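Local coordinates for putative lipoprotein (Bacteroides thetaiotaomicron, PDB 4Q1Z) that is of unknown function but is probably a lipoprotein, built of two beta-rich domains and belonging to the DUF4876 family, at residues S260-A265 and A313-S318; I113-S118 and T334-T339; L152-A157 and A322-G327; C341-A346 and G381-M386. All blocks are in the same frame, centred on the assembly; numbering follows the deposited sequence.

Contact 1 of 4, residues S260-A265 and A313-S318; sequences SVFGGA and AVNNES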
loop_
_atom_site.group_PDB
_atom_site.type_symbol
_atom_site.label_atom_id
_atom_site.label_comp_id
_atom_site.label_asym_id
_atom_site.label_seq_id
_atom_site.Cartn_x
_atom_site.Cartn_y
_atom_site.Cartn_z
ATOM N N SER A 260 16.596 3.495 -8.737
ATOM C CA SER A 260 17.529 2.429 -9.145
ATOM C C SER A 260 16.855 1.318 -9.977
ATOM O O SER A 260 15.882 0.699 -9.521
ATOM C CB SER A 260 18.193 1.816 -7.914
ATOM O OG SER A 260 19.410 1.176 -8.248
ATOM N N VAL A 261 17.381 1.074 -11.202
ATOM C CA VAL A 261 16.914 0.004 -12.098
ATOM C C VAL A 261 17.357 -1.371 -11.478
ATOM O O VAL A 261 16.878 -2.430 -11.898
ATOM C CB VAL A 261 17.348 0.193 -13.588
ATOM C CG1 VAL A 261 16.789 1.497 -14.176
ATOM C CG2 VAL A 261 18.867 0.125 -13.761
ATOM N N PHE A 262 18.214 -1.334 -10.427
ATOM C CA PHE A 262 18.615 -2.512 -9.657
ATOM C C PHE A 262 17.690 -2.774 -8.471
ATOM O O PHE A 262 17.954 -3.677 -7.709
ATOM C CB PHE A 262 20.019 -2.328 -9.095
ATOM C CG PHE A 262 21.130 -2.316 -10.101
ATOM C CD1 PHE A 262 21.559 -3.495 -10.701
ATOM C CD2 PHE A 262 21.782 -1.131 -10.421
ATOM C CE1 PHE A 262 22.608 -3.487 -11.630
ATOM C CE2 PHE A 262 22.842 -1.121 -11.338
ATOM C CZ PHE A 262 23.251 -2.301 -11.934
ATOM N N GLY A 263 16.673 -1.955 -8.270
ATOM C CA GLY A 263 15.793 -2.044 -7.119
ATOM C C GLY A 263 16.077 -0.908 -6.166
ATOM O O GLY A 263 17.224 -0.690 -5.742
ATOM N N GLY A 264 15.024 -0.160 -5.871
ATOM C CA GLY A 264 15.068 0.950 -4.928
ATOM C C GLY A 264 14.339 0.585 -3.657
ATOM O O GLY A 264 13.679 -0.457 -3.603
ATOM N N ALA A 265 14.503 1.420 -2.611
ATOM C CA ALA A 265 13.819 1.285 -1.324
ATOM C C ALA A 265 12.731 2.377 -1.305
ATOM O O ALA A 265 13.049 3.566 -1.384
ATOM C CB ALA A 265 14.804 1.420 -0.172
ATOM N N ALA A 313 13.474 -3.197 -2.500
ATOM C CA ALA A 313 13.884 -3.953 -3.686
ATOM C C ALA A 313 15.392 -3.831 -3.818
ATOM O O ALA A 313 15.993 -2.827 -3.382
ATOM C CB ALA A 313 13.162 -3.496 -4.945
ATOM N N VAL A 314 16.017 -4.929 -4.297
ATOM C CA VAL A 314 17.467 -5.085 -4.452
ATOM C C VAL A 314 17.771 -5.802 -5.781
ATOM O O VAL A 314 16.849 -6.273 -6.457
ATOM C CB VAL A 314 18.115 -5.834 -3.252
ATOM C CG1 VAL A 314 18.040 -5.031 -1.946
ATOM C CG2 VAL A 314 17.549 -7.242 -3.094
ATOM N N ASN A 315 19.075 -5.852 -6.147
ATOM C CA ASN A 315 19.641 -6.436 -7.366
ATOM C C ASN A 315 19.203 -7.871 -7.593
ATOM O O ASN A 315 18.758 -8.202 -8.680
ATOM C CB ASN A 315 21.182 -6.397 -7.317
ATOM C CG ASN A 315 21.839 -5.057 -7.116
ATOM O OD1 ASN A 315 21.493 -4.270 -6.234
ATOM N ND2 ASN A 315 22.878 -4.817 -7.876
ATOM N N ASN A 316 19.377 -8.725 -6.572
ATOM C CA ASN A 316 19.072 -10.159 -6.596
ATOM C C ASN A 316 19.019 -10.698 -5.179
ATOM O O ASN A 316 19.087 -9.914 -4.238
ATOM C CB ASN A 316 20.103 -10.931 -7.428
ATOM C CG ASN A 316 21.512 -10.490 -7.217
ATOM O OD1 ASN A 316 22.035 -10.520 -6.110
ATOM N ND2 ASN A 316 22.130 -9.996 -8.273
ATOM N N GLU A 317 18.913 -12.025 -5.020
ATOM C CA GLU A 317 18.801 -12.678 -3.711
ATOM C C GLU A 317 20.089 -12.589 -2.839
ATOM O O GLU A 317 20.035 -12.953 -1.655
ATOM C CB GLU A 317 18.358 -14.143 -3.856
ATOM C CG GLU A 317 19.088 -14.953 -4.922
ATOM C CD GLU A 317 18.504 -14.879 -6.321
ATOM O OE1 GLU A 317 18.821 -13.903 -7.041
ATOM O OE2 GLU A 317 17.752 -15.807 -6.706
ATOM N N SER A 318 21.206 -12.054 -3.393
ATOM C CA SER A 318 22.487 -11.929 -2.690
ATOM C C SER A 318 22.605 -10.663 -1.860
ATOM O O SER A 318 23.536 -10.551 -1.060
ATOM C CB SER A 318 23.642 -11.965 -3.685
ATOM O OG SER A 318 23.986 -10.667 -4.159
HETATM O O HOH W 1 19.750 -2.132 -5.492
#

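Contact 2 of 4, residues I113-S118 and T334-T339; sequences IYYCGS and TWVGAT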
loop_
_atom_site.group_PDB
_atom_site.type_symbol
_atom_site.label_atom_id
_atom_site.label_comp_id
_atom_site.label_asym_id
_atom_site.label_seq_id
_atom_site.Cartn_x
_atom_site.Cartn_y
_atom_site.Cartn_z
ATOM N N ILE A 113 4.792 -2.730 -8.311
ATOM C CA ILE A 113 5.912 -1.821 -8.591
ATOM C C ILE A 113 6.734 -2.343 -9.793
ATOM O O ILE A 113 7.109 -3.523 -9.831
ATOM C CB ILE A 113 6.829 -1.602 -7.322
ATOM C CG1 ILE A 113 6.018 -1.122 -6.079
ATOM C CG2 ILE A 113 7.992 -0.641 -7.642
ATOM C CD1 ILE A 113 6.771 -1.128 -4.712
ATOM N N TYR A 114 7.024 -1.451 -10.766
ATOM C CA TYR A 114 7.852 -1.777 -11.926
ATOM C C TYR A 114 8.945 -0.723 -12.018
ATOM O O TYR A 114 8.634 0.456 -12.114
ATOM C CB TYR A 114 6.999 -1.894 -13.185
ATOM C CG TYR A 114 7.776 -1.999 -14.480
ATOM C CD1 TYR A 114 8.795 -2.944 -14.638
ATOM C CD2 TYR A 114 7.441 -1.213 -15.576
ATOM C CE1 TYR A 114 9.479 -3.072 -15.846
ATOM C CE2 TYR A 114 8.129 -1.322 -16.776
ATOM C CZ TYR A 114 9.156 -2.241 -16.902
ATOM O OH TYR A 114 9.825 -2.333 -18.095
ATOM N N TYR A 115 10.227 -1.141 -11.913
ATOM C CA TYR A 115 11.379 -0.224 -11.812
ATOM C C TYR A 115 12.616 -0.512 -12.691
ATOM O O TYR A 115 13.485 0.364 -12.784
ATOM C CB TYR A 115 11.890 -0.235 -10.343
ATOM C CG TYR A 115 12.320 -1.600 -9.819
ATOM C CD1 TYR A 115 13.579 -2.121 -10.119
ATOM C CD2 TYR A 115 11.492 -2.343 -8.976
ATOM C CE1 TYR A 115 13.962 -3.387 -9.681
ATOM C CE2 TYR A 115 11.879 -3.596 -8.501
ATOM C CZ TYR A 115 13.125 -4.110 -8.847
ATOM O OH TYR A 115 13.545 -5.338 -8.389
ATOM N N CYS A 116 12.765 -1.726 -13.239
ATOM C CA CYS A 116 14.046 -2.097 -13.851
ATOM C C CYS A 116 14.236 -1.611 -15.311
ATOM O O CYS A 116 15.326 -1.791 -15.887
ATOM C CB CYS A 116 14.287 -3.597 -13.727
ATOM S SG CYS A 116 13.228 -4.594 -14.799
ATOM N N GLY A 117 13.207 -1.004 -15.886
ATOM C CA GLY A 117 13.295 -0.591 -17.273
ATOM C C GLY A 117 13.104 -1.770 -18.212
ATOM O O GLY A 117 12.936 -2.919 -17.770
ATOM N N SER A 118 13.094 -1.490 -19.518
ATOM C CA SER A 118 12.906 -2.507 -20.546
ATOM C C SER A 118 13.880 -2.272 -21.704
ATOM O O SER A 118 14.618 -1.286 -21.683
ATOM C CB SER A 118 11.461 -2.498 -21.030
ATOM O OG SER A 118 11.042 -1.179 -21.332
ATOM N N THR A 334 13.154 -7.905 -1.926
ATOM C CA THR A 334 12.462 -8.395 -3.142
ATOM C C THR A 334 13.349 -8.013 -4.321
ATOM O O THR A 334 14.262 -7.213 -4.138
ATOM C CB THR A 334 11.000 -7.919 -3.242
ATOM O OG1 THR A 334 10.343 -8.677 -4.257
ATOM C CG2 THR A 334 10.871 -6.436 -3.508
ATOM N N TRP A 335 13.163 -8.634 -5.487
ATOM C CA TRP A 335 14.043 -8.413 -6.651
ATOM C C TRP A 335 13.425 -8.991 -7.910
ATOM O O TRP A 335 12.411 -9.683 -7.837
ATOM C CB TRP A 335 15.447 -9.074 -6.412
ATOM C CG TRP A 335 15.405 -10.579 -6.303
ATOM C CD1 TRP A 335 15.482 -11.478 -7.330
ATOM C CD2 TRP A 335 15.145 -11.349 -5.114
ATOM N NE1 TRP A 335 15.299 -12.761 -6.856
ATOM C CE2 TRP A 335 15.094 -12.714 -5.499
ATOM C CE3 TRP A 335 14.951 -11.020 -3.760
ATOM C CZ2 TRP A 335 14.899 -13.754 -4.568
ATOM C CZ3 TRP A 335 14.718 -12.045 -2.845
ATOM C CH2 TRP A 335 14.718 -13.395 -3.246
ATOM N N VAL A 336 14.061 -8.724 -9.067
ATOM C CA VAL A 336 13.679 -9.266 -10.370
ATOM C C VAL A 336 14.940 -9.895 -10.974
ATOM O O VAL A 336 14.870 -10.599 -11.983
ATOM C CB VAL A 336 12.965 -8.283 -11.330
ATOM C CG1 VAL A 336 11.624 -7.865 -10.770
ATOM C CG2 VAL A 336 13.836 -7.082 -11.677
ATOM N N GLY A 337 16.071 -9.653 -10.319
ATOM C CA GLY A 337 17.355 -10.260 -10.639
ATOM C C GLY A 337 18.095 -9.761 -11.845
ATOM O O GLY A 337 19.179 -10.250 -12.127
ATOM N N ALA A 338 17.538 -8.801 -12.557
ATOM C CA ALA A 338 18.191 -8.226 -13.730
ATOM C C ALA A 338 17.697 -6.829 -14.009
ATOM O O ALA A 338 16.595 -6.472 -13.595
ATOM C CB ALA A 338 17.947 -9.103 -14.947
ATOM N N THR A 339 18.514 -6.040 -14.718
ATOM C CA THR A 339 18.123 -4.723 -15.172
ATOM C C THR A 339 17.605 -4.859 -16.605
ATOM O O THR A 339 18.064 -5.727 -17.364
ATOM C CB THR A 339 19.262 -3.699 -15.057
ATOM O OG1 THR A 339 20.353 -4.024 -15.928
ATOM C CG2 THR A 339 19.722 -3.497 -13.637
HETATM O O HOH W 2 15.945 -6.398 -9.001
#

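Contact 3 of 4, residues L152-A157 and A322-G327; sequences LTPGTA and AKRVPG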
loop_
_atom_site.group_PDB
_atom_site.type_symbol
_atom_site.label_atom_id
_atom_site.label_comp_id
_atom_site.label_asym_id
_atom_site.label_seq_id
_atom_site.Cartn_x
_atom_site.Cartn_y
_atom_site.Cartn_z
ATOM N N LEU A 152 14.647 5.699 -0.571
ATOM C CA LEU A 152 15.662 5.853 0.468
ATOM C C LEU A 152 17.054 5.739 -0.103
ATOM O O LEU A 152 17.235 5.196 -1.187
ATOM C CB LEU A 152 15.488 4.820 1.633
ATOM C CG LEU A 152 14.087 4.519 2.201
ATOM C CD1 LEU A 152 14.201 3.540 3.298
ATOM C CD2 LEU A 152 13.396 5.768 2.749
ATOM N N THR A 153 18.039 6.212 0.672
ATOM C CA THR A 153 19.462 6.121 0.378
ATOM C C THR A 153 20.099 4.933 1.168
ATOM O O THR A 153 19.655 4.654 2.293
ATOM C CB THR A 153 20.166 7.449 0.710
ATOM O OG1 THR A 153 21.481 7.442 0.126
ATOM C CG2 THR A 153 20.269 7.714 2.200
ATOM N N PRO A 154 21.172 4.265 0.656
ATOM C CA PRO A 154 21.810 4.401 -0.682
ATOM C C PRO A 154 20.821 4.041 -1.788
ATOM O O PRO A 154 20.157 3.021 -1.644
ATOM C CB PRO A 154 22.978 3.388 -0.612
ATOM C CG PRO A 154 23.210 3.173 0.860
ATOM C CD PRO A 154 21.838 3.206 1.438
ATOM N N GLY A 155 20.684 4.899 -2.816
ATOM C CA GLY A 155 19.802 4.703 -3.971
ATOM C C GLY A 155 19.810 3.279 -4.486
ATOM O O GLY A 155 18.759 2.650 -4.571
ATOM N N THR A 156 21.019 2.740 -4.763
ATOM C CA THR A 156 21.252 1.332 -5.117
ATOM C C THR A 156 21.761 0.611 -3.884
ATOM O O THR A 156 22.598 1.144 -3.171
ATOM C CB THR A 156 22.241 1.194 -6.284
ATOM O OG1 THR A 156 21.895 2.129 -7.313
ATOM C CG2 THR A 156 22.292 -0.245 -6.845
ATOM N N ALA A 157 21.267 -0.591 -3.633
ATOM C CA ALA A 157 21.669 -1.398 -2.478
ATOM C C ALA A 157 23.192 -1.638 -2.462
ATOM O O ALA A 157 23.810 -1.889 -3.504
ATOM C CB ALA A 157 20.924 -2.724 -2.471
ATOM N N ALA A 322 22.629 -5.781 2.415
ATOM C CA ALA A 322 22.712 -4.481 1.786
ATOM C C ALA A 322 21.365 -3.690 1.899
ATOM O O ALA A 322 21.056 -2.849 1.046
ATOM C CB ALA A 322 23.101 -4.673 0.331
ATOM N N LYS A 323 20.585 -3.953 2.964
ATOM C CA LYS A 323 19.287 -3.302 3.211
ATOM C C LYS A 323 19.415 -1.843 3.694
ATOM O O LYS A 323 20.335 -1.524 4.449
ATOM C CB LYS A 323 18.489 -4.108 4.252
ATOM C CG LYS A 323 17.819 -5.332 3.657
ATOM C CD LYS A 323 17.018 -6.191 4.645
ATOM C CE LYS A 323 15.938 -5.511 5.500
ATOM N NZ LYS A 323 14.924 -4.732 4.729
ATOM N N ARG A 324 18.472 -0.968 3.278
ATOM C CA ARG A 324 18.402 0.431 3.722
ATOM C C ARG A 324 16.996 0.755 4.286
ATOM O O ARG A 324 16.786 1.844 4.821
ATOM C CB ARG A 324 18.838 1.452 2.640
ATOM C CG ARG A 324 18.151 1.395 1.266
ATOM C CD ARG A 324 18.967 0.534 0.342
ATOM N NE ARG A 324 18.649 0.746 -1.060
ATOM C CZ ARG A 324 17.959 -0.086 -1.830
ATOM N NH1 ARG A 324 17.435 -1.196 -1.322
ATOM N NH2 ARG A 324 17.778 0.188 -3.113
ATOM N N VAL A 325 16.048 -0.192 4.208
ATOM C CA VAL A 325 14.738 -0.007 4.820
ATOM C C VAL A 325 14.878 -0.544 6.265
ATOM O O VAL A 325 15.331 -1.692 6.461
ATOM C CB VAL A 325 13.537 -0.678 4.056
ATOM C CG1 VAL A 325 12.219 -0.475 4.798
ATOM C CG2 VAL A 325 13.406 -0.164 2.628
ATOM N N PRO A 326 14.489 0.250 7.287
ATOM C CA PRO A 326 14.509 -0.284 8.655
ATOM C C PRO A 326 13.649 -1.565 8.761
ATOM O O PRO A 326 12.536 -1.628 8.217
ATOM C CB PRO A 326 13.948 0.875 9.481
ATOM C CG PRO A 326 14.175 2.110 8.622
ATOM C CD PRO A 326 13.931 1.619 7.250
ATOM N N GLY A 327 14.222 -2.590 9.412
ATOM C CA GLY A 327 13.657 -3.926 9.599
ATOM C C GLY A 327 12.223 -3.984 10.079
ATOM O O GLY A 327 11.481 -4.884 9.675
#

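Contact 4 of 4, residues C341-A346 and G381-M386; sequences CGLGIA and GVVPVM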
loop_
_atom_site.group_PDB
_atom_site.type_symbol
_atom_site.label_atom_id
_atom_site.label_comp_id
_atom_site.label_asym_id
_atom_site.label_seq_id
_atom_site.Cartn_x
_atom_site.Cartn_y
_atom_site.Cartn_z
ATOM N N CYS A 341 14.809 -5.917 -17.970
ATOM C CA CYS A 341 14.202 -7.186 -18.360
ATOM C C CYS A 341 12.678 -7.074 -18.519
ATOM O O CYS A 341 12.040 -8.034 -18.967
ATOM C CB CYS A 341 14.592 -8.318 -17.410
ATOM S SG CYS A 341 14.049 -8.097 -15.708
ATOM N N GLY A 342 12.132 -5.896 -18.215
ATOM C CA GLY A 342 10.713 -5.585 -18.346
ATOM C C GLY A 342 9.829 -6.362 -17.407
ATOM O O GLY A 342 8.697 -6.677 -17.763
ATOM N N LEU A 343 10.353 -6.708 -16.219
ATOM C CA LEU A 343 9.638 -7.467 -15.197
ATOM C C LEU A 343 9.567 -6.680 -13.898
ATOM O O LEU A 343 10.490 -5.927 -13.542
ATOM C CB LEU A 343 10.288 -8.846 -14.948
ATOM C CG LEU A 343 10.498 -9.774 -16.171
ATOM C CD1 LEU A 343 11.187 -11.060 -15.765
ATOM C CD2 LEU A 343 9.195 -10.082 -16.901
ATOM N N GLY A 344 8.462 -6.868 -13.193
ATOM C CA GLY A 344 8.245 -6.187 -11.936
ATOM C C GLY A 344 7.960 -7.117 -10.784
ATOM O O GLY A 344 8.288 -8.308 -10.825
ATOM N N ILE A 345 7.349 -6.543 -9.744
ATOM C CA ILE A 345 6.975 -7.203 -8.499
ATOM C C ILE A 345 5.489 -6.881 -8.218
ATOM O O ILE A 345 5.003 -5.787 -8.515
ATOM C CB ILE A 345 7.935 -6.807 -7.317
ATOM C CG1 ILE A 345 7.967 -5.275 -7.073
ATOM C CG2 ILE A 345 9.371 -7.398 -7.510
ATOM C CD1 ILE A 345 8.421 -4.822 -5.747
ATOM N N ALA A 346 4.764 -7.856 -7.698
ATOM C CA ALA A 346 3.352 -7.692 -7.415
ATOM C C ALA A 346 3.030 -8.272 -6.029
ATOM O O ALA A 346 3.451 -9.378 -5.720
ATOM C CB ALA A 346 2.523 -8.370 -8.510
ATOM N N GLY A 381 9.475 -11.062 -10.520
ATOM C CA GLY A 381 9.657 -11.224 -11.957
ATOM C C GLY A 381 8.394 -11.456 -12.760
ATOM O O GLY A 381 8.414 -12.240 -13.708
ATOM N N VAL A 382 7.294 -10.780 -12.385
ATOM C CA VAL A 382 6.003 -10.847 -13.084
ATOM C C VAL A 382 6.029 -9.896 -14.289
ATOM O O VAL A 382 6.815 -8.949 -14.305
ATOM C CB VAL A 382 4.791 -10.516 -12.159
ATOM C CG1 VAL A 382 4.659 -11.509 -11.024
ATOM C CG2 VAL A 382 4.847 -9.088 -11.622
ATOM N N VAL A 383 5.164 -10.121 -15.279
ATOM C CA VAL A 383 5.049 -9.162 -16.370
ATOM C C VAL A 383 4.223 -8.010 -15.791
ATOM O O VAL A 383 3.113 -8.284 -15.315
ATOM C CB VAL A 383 4.443 -9.747 -17.671
ATOM C CG1 VAL A 383 4.168 -8.640 -18.685
ATOM C CG2 VAL A 383 5.362 -10.809 -18.270
ATOM N N PRO A 384 4.746 -6.740 -15.773
ATOM C CA PRO A 384 3.980 -5.633 -15.163
ATOM C C PRO A 384 2.600 -5.459 -15.761
ATOM O O PRO A 384 2.425 -5.597 -16.975
ATOM C CB PRO A 384 4.864 -4.415 -15.422
ATOM C CG PRO A 384 6.220 -4.992 -15.496
ATOM C CD PRO A 384 6.048 -6.250 -16.260
ATOM N N VAL A 385 1.611 -5.263 -14.874
ATOM C CA VAL A 385 0.205 -5.029 -15.222
ATOM C C VAL A 385 -0.290 -3.863 -14.386
ATOM O O VAL A 385 0.015 -3.801 -13.197
ATOM C CB VAL A 385 -0.696 -6.296 -15.057
ATOM C CG1 VAL A 385 -2.179 -5.957 -15.209
ATOM C CG2 VAL A 385 -0.307 -7.394 -16.053
HETATM N N MSE A 386 -1.043 -2.933 -15.006
HETATM C CA MSE A 386 -1.665 -1.808 -14.300
HETATM C C MSE A 386 -3.110 -2.166 -13.934
HETATM O O MSE A 386 -3.878 -2.587 -14.813
HETATM C CB MSE A 386 -1.619 -0.539 -15.140
HETATM C CG MSE A 386 -0.350 0.259 -14.926
HETATM SE SE MSE A 386 -0.138 1.510 -16.370
HETATM C CE MSE A 386 -1.432 2.874 -15.945
#

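Contact 1 of 4, residues S260-A265 and A313-S318
Gly264 and Ala313 join the two segments by a single backbone hydrogen bond, Ala313 N to Gly264 O at 3.0 Å, its N-H...O angle a moderate 147°. Just before it, residues Ser260 to Gly263 make a type I beta turn that brings the chain round to strand 265-269. Gly263 has a positive phi and its CA packs against the methyl of Ala313; a beta carbon at this glycine would run into the backbone of Ala313 and Val314. The small Ala313 suits the same close approach, its CB lying 3.4 Å from Gly264 O. Among side chains, Phe262 meets Asn315. The amide nitrogen ND2 approaches the ring obliquely, 3.4 Å from CD1, and the ring and amide planes are only 17° apart. With CG anti to its carbonyl carbon (chi1 -57°), Asn315 also faces water 1, which lies between Asn315 OD1 (2.9 Å) and Gly263 O, within bonding distance of both. Shortening Asn315 to an alanine is likely to cost water 1 its amide partner and strip ND2 from beside the Phe262 ring. Arg324 donates to both Gly263 O and Ala313 O, so these nearby carbonyls probably tolerate each other because the guanidinium binds both.

Contact 2 of 4, residues I113-S118 and T334-T339
Tyr115 and Val336 approach from opposite directions, and their apolar contact runs through one valine branch: CG2 lies 4.2 Å from Tyr115 CZ, oblique to the ring. The same methyl meets Cys116, whose SG is 4.0 Å from Val336 CG2. Cys116 CB points toward the other segment, 3.7 Å from Ala338 O, and chi1 of 72°, with SG between the backbone N and the carbonyl carbon, swings the sulfur to that methyl. A small, weakly polar side chain fits this buried position between a methyl and a carbonyl. Tyr115 and Cys116 follow directly on strand 108-114, an inner strand of the large mixed sheet, and segment 334-339 lies late in the long connection leading into its neighbour, strand 344-347. Ile345 of that strand also touches Val336.

No direct hydrogen bond links the two segments; the polar link is water 2, in the plane of the Tyr115 ring at its edge. It stands 2.7 Å from Tyr115 OH and accepts from Val336 N at 3.0 Å, so the phenol reaches the opposite backbone through one solvent molecule. Among backbone partners, Cys116 pairs with Tyr340, while Gly117, with a positive phi that glycine readily adopts, pairs with Gly342.

Contact 3 of 4, residues L152-A157 and A322-G327
Arg324 reaches into the turn of Leu152-Ala157 and donates two hydrogen bonds to its backbone. NE bonds to Pro154 O at 2.8 Å, lying nearly in line with the C=O bond, while NH2 bonds to Gly155 O at 3.0 Å with an almost straight N-H...O angle of 171°. Both oxygens lie at the edge of the guanidinium and close to its plane, although NH2 itself stands above the Gly155 carbonyl plane. Over one face of the group comes Ala157 N. Arg324 CB passes 3.7 Å from Pro154 CD; the bend at chi2 (-93°) then carries NE to Pro154 O. Arginine suits the place because its flat end offers several N-H groups in one plane, two of them to successive carbonyls of the turn.

On the apolar side, Leu152 CD1 packs 3.8 Å from Val325 CG2, the two side chains crossing at about a right angle. The small methyls of Ala157 and Ala322 meet, CB to CB, at 4.0 Å.

Farther out, Glu312 forms a salt bridge with Arg324 NH1, which also donates to Ala313 O, and NH2 has a further acceptor in Gly263 O. Glu312 also forms a salt bridge with Lys323 NZ and accepts from Val325 N, and so probably fixes the arginine's loop. A cis peptide bond before Pro154 shapes the receiving turn. This is loop-to-loop packing at the end of strand 148-152, centred on a single arginine whose guanidinium ties backbone carbonyls of separate loops together.

Contact 4 of 4, residues C341-A346 and G381-M386
Gly344 and Val382 form an antiparallel hydrogen-bonded pair. Gly344 N donates to Val382 O at 2.9 Å, in the carbonyl plane and nearly straight (165°). The return bond, Val382 N to Gly344 O, is longer at 3.1 Å, and its donor stands above the carbonyl plane. Val382 O is also approached by Leu343 CA, 3.3 Å away, in a CA-H...O contact.

Side-chain packing flanks this pair. Leu343 lies along Gly381 and Val383: CD1 packs against the Gly381 carbonyl, 3.6 Å from Gly381 O, and CD2 makes an apolar contact with Val383 CG2 at 4.1 Å. Leu343 CG sits beside its backbone N (chi1 -54°), which spreads both methyls over the turning chain. Were Leu343 cut back to an alanine, Gly381 would probably lose cover and the Val383 methyl its partner. Val382 sends CG2 toward the methyl of Ala346, CB at 3.9 Å, where a small residue leaves room for the valine branch. Pro384 brings its ring up to the other strand, with CG 3.7 Å from Gly344 N; any side chain on Gly344 would point at this ring, which suits glycine to the position. Pro384 also touches Tyr114 and Phe131.

Gly381 takes a positive phi, easy for glycine, where the chain turns a corner, and the touching parts then run 93° apart. Gly381 and Val382 both face Gly344, the pattern of a G1 beta bulge, which here ends the pairing of strand 344-347 with the outermost strand 378-382.

In the fold
All four contacts belong to the domain built on the large mixed sheet. Contacts 1 and 2, like contacts 2 and 4, have centres about 7 Å apart and touch; contact 1 also touches contact 3, about 9 Å away, whereas contacts 3 and 4 are about 21 Å apart. They thus form a chain of neighbours in the order 3, 1, 2, 4. In sequence, contact 2 spans contact 3, which spans contact 1, and contact 4 follows. The long connection between strands 307-312 and 344-347 contributes to contacts 1, 2 and 3. It therefore links loops near one outermost strand, 307-312, to the pairing of 344-347 with the other, 378-382.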